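Uncharacterized protein AsbF (Bacillus anthracis, PDB 3DX5) catalyses the manganese-dependent dehydration of 3-dehydroshikimate to 3,4-dihydroxybenzoate, the catechol building block of the siderophore petrobactin of the anthrax bacillus. Local coordinates at residues Asp150-Thr155 and Phe187-Pro192; Asn170-His175 and Ser251-Gly256; Gln195-Lys200 and Gln241-Thr246; Pro228-Glu231 and Tyr236-Ile239. All coordinates share one frame; numbering follows the deposited sequence.

Contact 1 of 4, residues Asp150-Thr155 and Phe187-Pro192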
# COMPACT_ATOMS: atom_id res chain seq x y z
N ASP A 150 -20.65 10.40 -5.57
CA ASP A 150 -20.20 11.39 -4.60
C ASP A 150 -21.35 12.21 -4.01
O ASP A 150 -21.10 13.02 -3.13
CB ASP A 150 -19.14 12.33 -5.20
CG ASP A 150 -19.64 13.12 -6.39
OD1 ASP A 150 -20.76 12.89 -6.89
OD2 ASP A 150 -18.86 13.97 -6.88
N THR A 151 -22.58 12.06 -4.51
CA THR A 151 -23.71 12.69 -3.84
C THR A 151 -24.84 11.68 -3.80
O THR A 151 -24.88 10.74 -4.61
CB THR A 151 -24.25 13.99 -4.56
OG1 THR A 151 -24.99 13.61 -5.72
CG2 THR A 151 -23.12 15.00 -4.94
N LEU A 152 -25.75 11.84 -2.83
CA LEU A 152 -26.94 10.98 -2.77
C LEU A 152 -27.82 11.06 -4.06
O LEU A 152 -28.13 10.03 -4.64
CB LEU A 152 -27.76 11.23 -1.50
CG LEU A 152 -29.08 10.46 -1.37
CD1 LEU A 152 -28.79 8.94 -1.35
CD2 LEU A 152 -29.81 10.88 -0.08
N PRO A 153 -28.19 12.27 -4.52
CA PRO A 153 -28.98 12.28 -5.78
C PRO A 153 -28.25 11.65 -7.01
O PRO A 153 -28.88 10.95 -7.82
CB PRO A 153 -29.30 13.77 -6.02
CG PRO A 153 -28.96 14.48 -4.68
CD PRO A 153 -27.94 13.63 -4.00
N SER A 154 -26.93 11.83 -7.13
CA SER A 154 -26.23 11.24 -8.26
C SER A 154 -26.22 9.71 -8.15
O SER A 154 -26.37 8.99 -9.14
CB SER A 154 -24.81 11.78 -8.39
OG SER A 154 -24.16 11.13 -9.48
N THR A 155 -26.07 9.21 -6.93
CA THR A 155 -26.08 7.76 -6.71
C THR A 155 -27.44 7.19 -7.07
O THR A 155 -27.52 6.19 -7.78
CB THR A 155 -25.74 7.44 -5.24
OG1 THR A 155 -24.43 7.95 -4.98
CG2 THR A 155 -25.78 5.90 -4.95
N PHE A 187 -29.48 6.22 4.17
CA PHE A 187 -29.77 4.81 4.36
C PHE A 187 -31.20 4.52 3.89
O PHE A 187 -31.43 3.52 3.17
CB PHE A 187 -29.59 4.38 5.81
CG PHE A 187 -30.28 3.09 6.12
CD1 PHE A 187 -29.75 1.89 5.66
CD2 PHE A 187 -31.49 3.08 6.80
CE1 PHE A 187 -30.39 0.69 5.90
CE2 PHE A 187 -32.16 1.88 7.04
CZ PHE A 187 -31.61 0.68 6.60
N GLN A 188 -32.16 5.38 4.26
CA GLN A 188 -33.56 5.09 4.00
C GLN A 188 -33.81 5.16 2.50
O GLN A 188 -34.56 4.32 1.96
CB GLN A 188 -34.53 6.02 4.77
CG GLN A 188 -34.57 5.72 6.28
CD GLN A 188 -35.25 6.80 7.11
OE1 GLN A 188 -35.62 7.85 6.60
NE2 GLN A 188 -35.40 6.53 8.40
N GLN A 189 -33.16 6.10 1.83
CA GLN A 189 -33.35 6.27 0.40
C GLN A 189 -32.64 5.22 -0.40
O GLN A 189 -33.15 4.81 -1.43
CB GLN A 189 -32.91 7.67 -0.08
CG GLN A 189 -33.90 8.75 0.34
CD GLN A 189 -33.52 10.11 -0.20
OE1 GLN A 189 -33.46 10.31 -1.40
NE2 GLN A 189 -33.27 11.06 0.70
N LEU A 190 -31.48 4.77 0.08
CA LEU A 190 -30.70 3.76 -0.65
C LEU A 190 -31.00 2.30 -0.26
O LEU A 190 -30.50 1.38 -0.91
CB LEU A 190 -29.19 4.01 -0.51
CG LEU A 190 -28.65 5.25 -1.27
CD1 LEU A 190 -27.29 5.62 -0.70
CD2 LEU A 190 -28.58 4.95 -2.78
N ARG A 191 -31.82 2.12 0.78
CA ARG A 191 -32.15 0.80 1.30
C ARG A 191 -32.40 -0.34 0.27
O ARG A 191 -31.88 -1.44 0.46
CB ARG A 191 -33.28 0.83 2.34
CG ARG A 191 -33.22 -0.46 3.22
CD ARG A 191 -34.25 -0.45 4.35
NE ARG A 191 -34.17 -1.70 5.12
CZ ARG A 191 -34.66 -1.87 6.34
NH1 ARG A 191 -35.27 -0.87 6.98
NH2 ARG A 191 -34.55 -3.06 6.93
N PRO A 192 -33.21 -0.10 -0.78
CA PRO A 192 -33.48 -1.18 -1.72
C PRO A 192 -32.23 -1.76 -2.41
O PRO A 192 -32.28 -2.90 -2.86
CB PRO A 192 -34.40 -0.53 -2.77
CG PRO A 192 -35.12 0.54 -2.01
CD PRO A 192 -34.01 1.10 -1.10

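Contact 2 of 4, residues Asn170-His175 and Ser251-Gly256. With MN (manganese (II) ion), chain B; DHB (3,4-dihydroxybenzoic acid), chain D.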
# COMPACT_ATOMS: atom_id res chain seq x y z
N ASN A 170 -22.50 -0.41 -1.58
CA ASN A 170 -21.78 -0.45 -0.32
C ASN A 170 -21.86 0.95 0.28
O ASN A 170 -21.22 1.90 -0.23
CB ASN A 170 -20.30 -0.83 -0.52
CG ASN A 170 -19.56 -0.92 0.82
OD1 ASN A 170 -20.17 -1.23 1.84
ND2 ASN A 170 -18.30 -0.58 0.83
N LEU A 171 -22.65 1.10 1.36
CA LEU A 171 -22.93 2.44 1.91
C LEU A 171 -21.83 2.83 2.91
O LEU A 171 -21.72 2.25 3.99
CB LEU A 171 -24.32 2.47 2.57
CG LEU A 171 -24.77 3.84 3.10
CD1 LEU A 171 -24.55 4.94 2.11
CD2 LEU A 171 -26.24 3.76 3.43
N ASP A 172 -21.02 3.82 2.54
CA ASP A 172 -19.90 4.27 3.39
C ASP A 172 -20.40 5.59 4.02
O ASP A 172 -20.41 6.64 3.37
CB ASP A 172 -18.65 4.43 2.52
CG ASP A 172 -17.39 4.78 3.32
OD1 ASP A 172 -17.45 5.58 4.27
OD2 ASP A 172 -16.32 4.26 2.94
N PHE A 173 -20.87 5.51 5.26
CA PHE A 173 -21.53 6.62 5.92
C PHE A 173 -20.68 7.88 6.09
O PHE A 173 -21.21 8.99 5.94
CB PHE A 173 -22.08 6.18 7.29
CG PHE A 173 -23.29 5.31 7.18
CD1 PHE A 173 -24.53 5.87 6.86
CD2 PHE A 173 -23.18 3.93 7.35
CE1 PHE A 173 -25.67 5.06 6.76
CE2 PHE A 173 -24.31 3.12 7.26
CZ PHE A 173 -25.55 3.67 6.97
N LEU A 174 -19.41 7.73 6.42
CA LEU A 174 -18.50 8.87 6.45
C LEU A 174 -18.57 9.68 5.14
O LEU A 174 -18.73 10.90 5.15
CB LEU A 174 -17.05 8.40 6.71
CG LEU A 174 -15.94 9.47 6.91
CD1 LEU A 174 -15.55 10.09 5.54
CD2 LEU A 174 -16.39 10.51 7.91
N HIS A 175 -18.42 9.00 4.00
CA HIS A 175 -18.42 9.70 2.74
C HIS A 175 -19.75 10.29 2.39
O HIS A 175 -19.82 11.32 1.73
CB HIS A 175 -17.87 8.82 1.61
CG HIS A 175 -16.41 8.51 1.80
ND1 HIS A 175 -15.47 9.50 2.02
CD2 HIS A 175 -15.75 7.33 1.89
CE1 HIS A 175 -14.29 8.94 2.18
NE2 HIS A 175 -14.42 7.63 2.11
N SER A 251 -18.48 -3.24 7.85
CA SER A 251 -17.05 -3.34 8.10
C SER A 251 -16.53 -2.15 8.91
O SER A 251 -16.91 -1.01 8.62
CB SER A 251 -16.30 -3.35 6.76
OG SER A 251 -16.25 -4.66 6.25
N LEU A 252 -15.63 -2.41 9.87
CA LEU A 252 -14.94 -1.36 10.58
C LEU A 252 -13.74 -0.96 9.73
O LEU A 252 -12.66 -1.57 9.84
CB LEU A 252 -14.51 -1.82 12.01
CG LEU A 252 -15.66 -2.36 12.88
CD1 LEU A 252 -15.16 -2.68 14.29
CD2 LEU A 252 -16.87 -1.36 12.91
N GLU A 253 -13.94 0.02 8.85
CA GLU A 253 -12.93 0.36 7.86
C GLU A 253 -11.88 1.28 8.46
O GLU A 253 -11.90 2.50 8.21
CB GLU A 253 -13.59 1.07 6.68
CG GLU A 253 -12.70 1.10 5.43
CD GLU A 253 -13.38 1.82 4.26
OE1 GLU A 253 -14.18 2.74 4.53
OE2 GLU A 253 -13.12 1.45 3.08
N TRP A 254 -10.95 0.70 9.20
CA TRP A 254 -9.90 1.49 9.84
C TRP A 254 -8.67 1.63 8.96
O TRP A 254 -8.08 0.62 8.54
CB TRP A 254 -9.51 0.83 11.18
CG TRP A 254 -8.47 1.59 11.96
CD1 TRP A 254 -7.20 1.18 12.25
CD2 TRP A 254 -8.63 2.88 12.58
NE1 TRP A 254 -6.56 2.13 13.01
CE2 TRP A 254 -7.41 3.18 13.23
CE3 TRP A 254 -9.69 3.80 12.64
CZ2 TRP A 254 -7.20 4.38 13.94
CZ3 TRP A 254 -9.50 5.00 13.36
CH2 TRP A 254 -8.25 5.27 14.01
N PHE A 255 -8.26 2.86 8.69
CA PHE A 255 -7.09 3.11 7.87
C PHE A 255 -5.91 3.66 8.71
O PHE A 255 -4.87 3.96 8.16
CB PHE A 255 -7.45 4.13 6.79
CG PHE A 255 -8.35 3.60 5.71
CD1 PHE A 255 -8.07 2.37 5.11
CD2 PHE A 255 -9.45 4.33 5.28
CE1 PHE A 255 -8.84 1.88 4.09
CE2 PHE A 255 -10.25 3.85 4.24
CZ PHE A 255 -9.96 2.61 3.66
N GLY A 256 -6.10 3.76 10.03
CA GLY A 256 -5.07 4.38 10.90
C GLY A 256 -4.04 3.39 11.43
O GLY A 256 -3.96 2.23 10.98
MN MN B . -14.93 2.78 2.30
C1 DHB D . -10.67 3.00 -0.03
C2 DHB D . -11.91 3.05 0.60
C3 DHB D . -12.31 4.20 1.28
O3 DHB D . -13.51 4.33 1.92
C4 DHB D . -11.41 5.36 1.28
O4 DHB D . -11.84 6.46 1.93
C5 DHB D . -10.19 5.31 0.61
C6 DHB D . -9.83 4.11 -0.04
C DHB D . -10.25 1.72 -0.74
O1 DHB D . -9.20 1.60 -1.36
O2 DHB D . -11.05 0.65 -0.68

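Contact 3 of 4, residues Gln195-Lys200 and Gln241-Thr246. With MN (manganese (II) ion), chain B; DHB (3,4-dihydroxybenzoic acid), chain D.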
# COMPACT_ATOMS: atom_id res chain seq x y z
N GLN A 195 -26.19 -3.64 0.19
CA GLN A 195 -25.84 -5.02 0.59
C GLN A 195 -24.74 -5.07 1.64
O GLN A 195 -24.44 -6.15 2.17
CB GLN A 195 -25.44 -5.85 -0.63
CG GLN A 195 -26.55 -6.02 -1.65
CD GLN A 195 -27.49 -7.15 -1.33
OE1 GLN A 195 -28.29 -7.08 -0.39
NE2 GLN A 195 -27.41 -8.22 -2.12
N HIS A 196 -24.13 -3.92 1.92
CA HIS A 196 -22.94 -3.86 2.81
C HIS A 196 -22.76 -2.44 3.31
O HIS A 196 -23.21 -1.47 2.66
CB HIS A 196 -21.67 -4.33 2.04
CG HIS A 196 -20.64 -5.04 2.87
ND1 HIS A 196 -19.82 -4.39 3.78
CD2 HIS A 196 -20.23 -6.33 2.87
CE1 HIS A 196 -18.98 -5.25 4.32
NE2 HIS A 196 -19.21 -6.44 3.78
N TYR A 197 -22.12 -2.29 4.46
CA TYR A 197 -21.74 -0.94 4.95
C TYR A 197 -20.24 -0.85 5.23
O TYR A 197 -19.60 -1.86 5.49
CB TYR A 197 -22.44 -0.56 6.27
CG TYR A 197 -23.90 -0.89 6.30
CD1 TYR A 197 -24.84 -0.04 5.71
CD2 TYR A 197 -24.36 -2.07 6.93
CE1 TYR A 197 -26.19 -0.34 5.73
CE2 TYR A 197 -25.71 -2.37 6.98
CZ TYR A 197 -26.62 -1.50 6.36
OH TYR A 197 -27.97 -1.78 6.39
N HIS A 198 -19.72 0.37 5.21
CA HIS A 198 -18.42 0.74 5.77
C HIS A 198 -18.68 1.74 6.88
O HIS A 198 -19.41 2.71 6.66
CB HIS A 198 -17.53 1.40 4.70
CG HIS A 198 -16.80 0.41 3.84
ND1 HIS A 198 -15.89 0.79 2.87
CD2 HIS A 198 -16.83 -0.94 3.83
CE1 HIS A 198 -15.39 -0.29 2.30
NE2 HIS A 198 -15.94 -1.36 2.87
N PHE A 199 -18.06 1.52 8.03
CA PHE A 199 -18.17 2.41 9.17
C PHE A 199 -16.77 2.98 9.46
O PHE A 199 -15.86 2.24 9.83
CB PHE A 199 -18.58 1.63 10.44
CG PHE A 199 -20.06 1.26 10.54
CD1 PHE A 199 -20.95 1.47 9.49
CD2 PHE A 199 -20.53 0.61 11.68
CE1 PHE A 199 -22.30 1.09 9.60
CE2 PHE A 199 -21.87 0.24 11.81
CZ PHE A 199 -22.77 0.48 10.76
N LYS A 200 -16.59 4.30 9.33
CA LYS A 200 -15.36 4.92 9.84
C LYS A 200 -15.74 6.34 10.25
O LYS A 200 -16.83 6.81 9.90
CB LYS A 200 -14.19 4.87 8.81
CG LYS A 200 -14.47 5.55 7.43
CD LYS A 200 -13.19 5.51 6.56
CE LYS A 200 -13.38 6.22 5.20
NZ LYS A 200 -14.40 5.53 4.33
N GLN A 241 -28.58 2.38 15.19
CA GLN A 241 -30.01 2.17 15.56
C GLN A 241 -30.87 1.86 14.36
O GLN A 241 -31.76 1.03 14.45
CB GLN A 241 -30.60 3.38 16.25
CG GLN A 241 -30.23 3.53 17.68
CD GLN A 241 -30.90 4.75 18.30
OE1 GLN A 241 -32.11 4.73 18.55
NE2 GLN A 241 -30.12 5.81 18.54
N GLU A 242 -30.59 2.52 13.23
CA GLU A 242 -31.28 2.25 11.95
C GLU A 242 -30.88 0.96 11.27
O GLU A 242 -31.73 0.26 10.76
CB GLU A 242 -30.93 3.33 10.91
CG GLU A 242 -31.61 4.59 11.06
CD GLU A 242 -33.11 4.49 10.88
OE1 GLU A 242 -33.59 4.20 9.74
OE2 GLU A 242 -33.79 4.73 11.89
N VAL A 243 -29.58 0.67 11.20
CA VAL A 243 -29.14 -0.43 10.39
C VAL A 243 -29.03 -1.76 11.15
O VAL A 243 -28.88 -2.82 10.54
CB VAL A 243 -27.83 -0.10 9.61
CG1 VAL A 243 -27.99 1.26 8.87
CG2 VAL A 243 -26.63 -0.09 10.53
N ARG A 244 -29.15 -1.71 12.47
CA ARG A 244 -28.90 -2.92 13.27
C ARG A 244 -29.83 -4.09 13.03
O ARG A 244 -29.47 -5.20 13.38
CB ARG A 244 -28.81 -2.65 14.78
CG ARG A 244 -30.10 -2.41 15.51
CD ARG A 244 -29.72 -1.85 16.84
NE ARG A 244 -30.77 -1.86 17.87
CZ ARG A 244 -31.92 -1.18 17.83
NH1 ARG A 244 -32.25 -0.43 16.79
NH2 ARG A 244 -32.75 -1.28 18.85
N ASP A 245 -31.00 -3.86 12.44
CA ASP A 245 -31.91 -4.96 12.08
C ASP A 245 -32.05 -5.10 10.57
O ASP A 245 -33.14 -5.38 10.05
CB ASP A 245 -33.31 -4.74 12.68
CG ASP A 245 -33.30 -4.73 14.19
OD1 ASP A 245 -33.21 -5.82 14.79
OD2 ASP A 245 -33.40 -3.63 14.77
N THR A 246 -30.96 -4.85 9.86
CA THR A 246 -30.81 -5.28 8.46
C THR A 246 -29.85 -6.44 8.57
O THR A 246 -29.21 -6.64 9.61
CB THR A 246 -30.22 -4.18 7.50
OG1 THR A 246 -28.87 -3.88 7.87
CG2 THR A 246 -31.03 -2.89 7.55
MN MN B . -14.93 2.78 2.30
C1 DHB D . -10.67 3.00 -0.03
C2 DHB D . -11.91 3.05 0.60
C3 DHB D . -12.31 4.20 1.28
O3 DHB D . -13.51 4.33 1.92
C4 DHB D . -11.41 5.36 1.28
O4 DHB D . -11.84 6.46 1.93
C5 DHB D . -10.19 5.31 0.61
C6 DHB D . -9.83 4.11 -0.04
C DHB D . -10.25 1.72 -0.74
O1 DHB D . -9.20 1.60 -1.36
O2 DHB D . -11.05 0.65 -0.68

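Contact 4 of 4, residues Pro228-Glu231 and Tyr236-Ile239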
# COMPACT_ATOMS: atom_id res chain seq x y z
N PRO A 228 -11.94 6.44 16.52
CA PRO A 228 -12.97 5.39 16.68
C PRO A 228 -14.38 5.92 16.41
O PRO A 228 -14.62 7.15 16.51
CB PRO A 228 -12.82 4.97 18.16
CG PRO A 228 -11.31 5.16 18.43
CD PRO A 228 -10.98 6.46 17.65
N LEU A 229 -15.31 5.01 16.11
CA LEU A 229 -16.67 5.39 15.71
C LEU A 229 -17.39 6.35 16.64
O LEU A 229 -18.09 7.27 16.17
CB LEU A 229 -17.55 4.15 15.52
CG LEU A 229 -17.09 3.16 14.43
CD1 LEU A 229 -18.18 2.09 14.29
CD2 LEU A 229 -16.86 3.88 13.09
N PHE A 230 -17.29 6.12 17.95
CA PHE A 230 -18.04 6.95 18.91
C PHE A 230 -17.29 8.21 19.35
O PHE A 230 -17.77 8.95 20.17
CB PHE A 230 -18.61 6.11 20.07
CG PHE A 230 -19.53 5.02 19.60
CD1 PHE A 230 -20.78 5.34 19.05
CD2 PHE A 230 -19.10 3.69 19.57
CE1 PHE A 230 -21.62 4.36 18.54
CE2 PHE A 230 -19.93 2.68 19.06
CZ PHE A 230 -21.21 3.01 18.54
N GLU A 231 -16.12 8.43 18.75
CA GLU A 231 -15.25 9.54 19.13
C GLU A 231 -15.14 10.58 18.00
O GLU A 231 -14.38 11.52 18.12
CB GLU A 231 -13.87 9.01 19.51
CG GLU A 231 -13.89 8.07 20.71
CD GLU A 231 -12.52 7.57 21.13
OE1 GLU A 231 -11.49 8.14 20.73
OE2 GLU A 231 -12.46 6.57 21.88
N TYR A 236 -22.69 7.70 14.96
CA TYR A 236 -22.86 6.26 14.79
C TYR A 236 -23.97 5.66 15.67
O TYR A 236 -24.50 4.60 15.33
CB TYR A 236 -21.48 5.52 14.86
CG TYR A 236 -20.84 5.56 13.50
CD1 TYR A 236 -19.97 6.60 13.15
CD2 TYR A 236 -21.20 4.63 12.52
CE1 TYR A 236 -19.44 6.67 11.85
CE2 TYR A 236 -20.69 4.72 11.21
CZ TYR A 236 -19.78 5.71 10.90
OH TYR A 236 -19.32 5.78 9.61
N ASP A 237 -24.33 6.33 16.78
CA ASP A 237 -25.48 5.88 17.59
C ASP A 237 -26.75 5.86 16.76
O ASP A 237 -27.47 4.88 16.75
CB ASP A 237 -25.70 6.75 18.86
CG ASP A 237 -24.71 6.41 19.95
OD1 ASP A 237 -24.62 5.22 20.34
OD2 ASP A 237 -23.99 7.32 20.42
N GLU A 238 -27.00 6.95 16.05
CA GLU A 238 -28.16 7.05 15.17
C GLU A 238 -28.09 6.08 13.98
O GLU A 238 -29.09 5.47 13.62
CB GLU A 238 -28.30 8.47 14.65
CG GLU A 238 -28.60 9.49 15.75
CD GLU A 238 -28.93 10.88 15.18
OE1 GLU A 238 -28.47 11.22 14.05
OE2 GLU A 238 -29.65 11.64 15.88
N ILE A 239 -26.93 5.98 13.35
CA ILE A 239 -26.73 5.03 12.25
C ILE A 239 -26.98 3.59 12.69
O ILE A 239 -27.78 2.89 12.08
CB ILE A 239 -25.31 5.16 11.67
CG1 ILE A 239 -25.19 6.52 10.97
CG2 ILE A 239 -24.99 3.92 10.77
CD1 ILE A 239 -23.73 6.98 10.72
O HOH W 1 -20.48 8.39 16.79

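Contact 1 of 4, residues Asp150-Thr155 and Phe187-Pro192
L152, at the start of helix 152-162, faces L190 of helix 183-190 with their CA atoms 8.4 Å apart, too far for backbone hydrogen bonds, so side chains fill the gap. The two helices belong to the outer layer of the TIM barrel, and the contact illustrates how neighbouring helices of that layer are joined by a few side chains, mostly branched. L152 does most of the work, and its two methyls divide the task. Its CG lies anti to the backbone N (chi1 176°), which carries the fork across toward helix 183-190. CD1 meets CD1 of L190 at 3.7 Å, the two leucines sliding past each other in opposite directions, while CD2 of L152 rests on the amide end of Q189, 3.6 Å from NE2. These two side chains cross at about a right angle, in van der Waals contact; the amide nitrogen has a weak hydrogen bond to D185 one turn earlier. L190 uses its second branch for T155, whose CG2 comes within 3.7 Å of CD2. Farther in, L190 packs on L171 and T155 on I169, both of strand 167-172, so the helix pair is seated on the barrel wall. The start of helix 152-162 is fixed by its own residues. T151 is the N-cap, its OG1 accepting from S154 N at 3.0 Å. Its carbonyl oxygen takes two bonds from T155, one from N and one from OG1, which reach T151 O from opposite faces of the carbonyl plane, the hydroxyl at 2.9 Å.

Contact 2 of 4, residues Asn170-His175 and Ser251-Gly256
D172 and E253 converge on one manganese ion from two strands that flank strand 194-202, and D172 shows how a short side chain gets there. From CB, 4.1 Å from the manganese, CG is set anti to the backbone N (chi1 -175°) and lies 3.3 Å from the metal. Beyond it the carboxylate splits: OD2 binds manganese at 2.1 Å, and the ammonium group of K200 lies beside both oxygens in a salt bridge. OD2 also lies 3.1 Å from OE1 of E253, two oxygens held close by the shared cation, with the carboxylate planes 49° apart. In a TIM barrel of the xylose isomerase-like family the active site lies at the C-terminal ends of the parallel strands, here 167-172 and 249-252. E253, just past its strand, chelates manganese with OE1 and OE2, each at 2.4 Å, and OE1 also accepts from K200 NZ; E142 and H198 complete the protein ligands. The 3,4-dihydroxybenzoate product adds its O3. H175, in the helix that starts just after D172, its N-cap residue, presents its ring edge: NE2 shares a hydrogen bond with O4 of the product at 2.8 Å and makes a weak, longer one to O3. F255 brings CE2 to within 3.5 Å of the product's C4, its ring inclined to the approach.

Contact 3 of 4, residues Gln195-Lys200 and Gln241-Thr246
Y197 reaches from strand 194-202 of the TIM barrel to V243 and T246 of the 241-246 segment, and its hydroxyl is gripped there. With CG anti to the carbonyl carbon (chi1 -44°), the phenol extends outward from the strand and meets V243 and T246 coming from the opposite direction. OH donates to OG1 of T246 at 2.7 Å, and this acceptor lies at the ring edge, in the ring plane. T246 OG1 in turn donates to V243 O at 2.9 Å, in the carbonyl plane and on a lone pair, so one threonine hydroxyl accepts from Y197 and donates to the V243 carbonyl. T246 OG1 sits between its own backbone N and carbonyl carbon (chi1 65°), which turns it back to V243 O within the type I turn V243-T246; V243 O also takes the T246 backbone N-H. V243 adds the apolar part: CB of V243 stands 3.7 Å from CZ of Y197, and CG2 lies over one face of that ring, displaced toward the rim. The same CG2 touches the edge of the next outward-facing ring, F199, in plane and 3.9 Å from CZ. H198 and K200, between and beyond these aromatics, turn inward instead. H198 ND1 binds manganese at 2.3 Å, and K200, bent at its last torsion (chi4 -64°), brings NZ to O3 of the product at 2.8 Å. Strand 194-202 runs between strands 167-172 and 249-252, its outer face covered by helix 236-243, while F187 of helix 183-190 packs against Y197, V243 and T246 alike.

Contact 4 of 4, residues Pro228-Glu231 and Tyr236-Ile239
The loop that follows strand 226-227 and leads into helix 236-243 folds back on the first turn of that helix, as part of the beta-alpha connection from strand 194-202 to helix 236-243 in the TIM barrel. L229 and Y236 have the nearest CA atoms, 6.3 Å apart, and their side chains form the heart of the contact. CD2 of L229 sits over the centre of the Y236 ring, 4.0 Å from the centroid and 10° off the ring normal, a well-aligned CH-pi interaction. I239, one turn on in the helix, lays its CD1 on the opposite face near the rim, so the phenol is clasped between two aliphatic groups. Its hydroxyl reaches the backbone oxygen of K200, which fixes the far end of the ring. F230 packs beside it, against helix 259-272. With its CG anti to the carbonyl carbon (chi1 -59°), the ring swings so that CE1 comes 3.9 Å from CB of Y236 and 3.6 Å from OD1 of D237. Ring and carboxylate planes differ by 27°. R273 joins both groups, by a salt bridge to OD1 of D237 and a cation-pi contact with F230. A water spans the backbones: it donates to L229 O at 2.7 Å and accepts from Y236 N at 3.0 Å; N201 ND2 gives L229 O a further partner. The direct contacts across the two segments are therefore van der Waals and CH-pi, including two oxygens set against ring carbons, while the arginine would be expected to offset the negative charge beside the phenyl ring.

The four contacts run from the outer helices to the catalytic centre. Contacts 2 and 3, centres 11 Å apart, share the manganese and the bound product; K200 NZ of contact 3 lies 2.7 Å from D172 OD2 and 2.8 Å from E253 OE1 of contact 2, so lysine and metal probably both offset the charge of these carboxylates. Contact 4, nested within the loops closed by both, touches contact 3, with F199 CG 3.6 Å from Y236 CE2; the Y236 side chain is about 9 Å from the manganese. Contact 1 is more remote, the T155 side chain being about 13 Å from the metal, but F187 CE1 packs 3.5 Å from Y197 OH of contact 3. Contacts 1 and 4 do not touch.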